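Local coordinates for protein ditrans,polycis-undecaprenyl-diphosphate synthase ((2E,6E)-farnesyl-diphosphate specific) (Acinetobacter baumannii, PDB 6ACS) that probably condenses isopentenyl diphosphate with farnesyl diphosphate, step by step and with magnesium, into undecaprenyl diphosphate, the precursor of the glycosyl carrier lipid used in bacterial cell wall synthesis, at residues B[106-109]-B[110-114]. Numbering follows the deposited sequence.
Sequences SRLP and SHLVA
Leu108 and Pro109 meet Leu112 and Val113 where a loop turns into helix 110-123, a helix N-terminus with Pro109 at the N-cap position, on the surface of the undecaprenyl diphosphate synthase (cis-prenyltransferase) fold. The loop follows strand 97-102, an outermost strand of the parallel sheet within this chain. Pro109 keeps an extended backbone (psi 142°) and Ser110 is already helical. The first turn closes when Val113 N donates to Pro109 O over 3.0 Å, with an N-H...O angle of 162°.

Leu108, just before the cap, lies against the first turn with two different parts of its side chain. Its CB packs on Val113 CG2 at 3.7 Å, while its branch end reaches Leu112, CD1 standing 4.0 Å from Leu112 CD2. The two leucine side chains are set at a slant to one another, and a single methyl of Leu112 serves both branches of Leu108. With CG anti to the backbone N (chi1 174°) and CD2 carrying on anti to CA, Leu112 brings this methyl to the loop, where it also comes within 4.3 Å of Pro109 CD. Leu112 is buried and continues onto Met78, Leu81 and Glu82 of helix 71-95, and Pro109 also touches Met78. On Val113, the methyl CG2 rests 3.4 Å from Pro109 O, beside the bond that this oxygen accepts.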
ATOM      1  N   SER B 106      11.315  16.737 -12.759  1.00 37.64           N
ATOM      2  CA  SER B 106      12.647  17.056 -13.263  1.00 42.62           C
ATOM      3  C   SER B 106      12.805  16.756 -14.747  1.00 48.16           C
ATOM      4  O   SER B 106      13.679  17.346 -15.393  1.00 57.13           O
ATOM      5  CB  SER B 106      13.710  16.314 -12.448  1.00 42.39           C
ATOM      6  OG  SER B 106      13.636  14.912 -12.643  1.00 44.76           O
ATOM      7  N   ARG B 107      11.992  15.867 -15.313  1.00 47.85           N
ATOM      8  CA  ARG B 107      12.094  15.542 -16.729  1.00 53.75           C
ATOM      9  C   ARG B 107      10.887  16.002 -17.540  1.00 52.91           C
ATOM     10  O   ARG B 107      10.738  15.594 -18.696  1.00 56.94           O
ATOM     11  CB  ARG B 107      12.352  14.045 -16.914  1.00 63.30           C
ATOM     12  CG  ARG B 107      13.692  13.604 -16.315  1.00 71.40           C
ATOM     13  CD  ARG B 107      14.045  12.163 -16.647  1.00 77.71           C
ATOM     14  NE  ARG B 107      12.958  11.235 -16.345  1.00 83.44           N
ATOM     15  CZ  ARG B 107      12.761  10.677 -15.153  1.00 84.87           C
ATOM     16  NH1 ARG B 107      13.583  10.945 -14.146  1.00 85.88           N
ATOM     17  NH2 ARG B 107      11.743   9.844 -14.970  1.00 83.33           N
ATOM     18  N   LEU B 108      10.030  16.862 -16.974  1.00 46.25           N
ATOM     19  CA  LEU B 108       8.887  17.354 -17.726  1.00 43.18           C
ATOM     20  C   LEU B 108       9.280  18.558 -18.579  1.00 44.82           C
ATOM     21  O   LEU B 108      10.206  19.298 -18.228  1.00 45.77           O
ATOM     22  CB  LEU B 108       7.765  17.761 -16.784  1.00 42.02           C
ATOM     23  CG  LEU B 108       7.146  16.668 -15.930  1.00 42.66           C
ATOM     24  CD1 LEU B 108       6.022  17.272 -15.103  1.00 39.90           C
ATOM     25  CD2 LEU B 108       6.625  15.563 -16.836  1.00 42.08           C
ATOM     26  N   PRO B 109       8.581  18.794 -19.691  1.00 44.72           N
ATOM     27  CA  PRO B 109       8.847  20.012 -20.466  1.00 49.99           C
ATOM     28  C   PRO B 109       8.658  21.240 -19.589  1.00 50.16           C
ATOM     29  O   PRO B 109       7.749  21.298 -18.756  1.00 45.37           O
ATOM     30  CB  PRO B 109       7.803  19.962 -21.592  1.00 49.83           C
ATOM     31  CG  PRO B 109       7.339  18.538 -21.650  1.00 50.13           C
ATOM     32  CD  PRO B 109       7.473  17.999 -20.255  1.00 45.07           C
ATOM     33  N   SER B 110       9.527  22.231 -19.790  1.00 51.79           N
ATOM     34  CA  SER B 110       9.496  23.422 -18.947  1.00 55.15           C
ATOM     35  C   SER B 110       8.158  24.147 -19.041  1.00 53.91           C
ATOM     36  O   SER B 110       7.702  24.731 -18.050  1.00 57.88           O
ATOM     37  CB  SER B 110      10.654  24.353 -19.307  1.00 57.93           C
ATOM     38  OG  SER B 110      10.654  24.660 -20.687  1.00 61.10           O
ATOM     39  N   HIS B 111       7.516  24.124 -20.212  1.00 50.05           N
ATOM     40  CA  HIS B 111       6.230  24.802 -20.358  1.00 54.81           C
ATOM     41  C   HIS B 111       5.153  24.121 -19.517  1.00 50.55           C
ATOM     42  O   HIS B 111       4.297  24.793 -18.926  1.00 47.54           O
ATOM     43  CB  HIS B 111       5.820  24.839 -21.827  1.00 65.44           C
ATOM     44  CG  HIS B 111       4.638  25.716 -22.097  1.00 78.42           C
ATOM     45  ND1 HIS B 111       4.727  27.093 -22.126  1.00 83.32           N
ATOM     46  CD2 HIS B 111       3.337  25.419 -22.335  1.00 80.37           C
ATOM     47  CE1 HIS B 111       3.538  27.604 -22.383  1.00 83.70           C
ATOM     48  NE2 HIS B 111       2.676  26.610 -22.510  1.00 82.01           N
ATOM     49  N   LEU B 112       5.184  22.788 -19.450  1.00 48.88           N
ATOM     50  CA  LEU B 112       4.245  22.067 -18.595  1.00 41.21           C
ATOM     51  C   LEU B 112       4.506  22.354 -17.124  1.00 41.26           C
ATOM     52  O   LEU B 112       3.561  22.498 -16.340  1.00 43.40           O
ATOM     53  CB  LEU B 112       4.331  20.563 -18.854  1.00 41.53           C
ATOM     54  CG  LEU B 112       3.492  19.671 -17.923  1.00 41.67           C
ATOM     55  CD1 LEU B 112       2.009  20.029 -17.951  1.00 42.94           C
ATOM     56  CD2 LEU B 112       3.698  18.205 -18.247  1.00 41.01           C
ATOM     57  N   VAL B 113       5.779  22.415 -16.725  1.00 38.36           N
ATOM     58  CA  VAL B 113       6.105  22.729 -15.336  1.00 39.93           C
ATOM     59  C   VAL B 113       5.587  24.114 -14.970  1.00 38.33           C
ATOM     60  O   VAL B 113       4.978  24.311 -13.908  1.00 38.44           O
ATOM     61  CB  VAL B 113       7.620  22.615 -15.097  1.00 44.55           C
ATOM     62  CG1 VAL B 113       7.945  23.002 -13.662  1.00 44.56           C
ATOM     63  CG2 VAL B 113       8.097  21.207 -15.414  1.00 43.52           C
ATOM     64  N   ALA B 114       5.819  25.092 -15.848  1.00 40.51           N
ATOM     65  CA  ALA B 114       5.334  26.445 -15.595  1.00 41.98           C
ATOM     66  C   ALA B 114       3.813  26.473 -15.512  1.00 41.19           C
ATOM     67  O   ALA B 114       3.244  27.170 -14.662  1.00 38.26           O
ATOM     68  CB  ALA B 114       5.840  27.395 -16.685  1.00 44.94           C
TER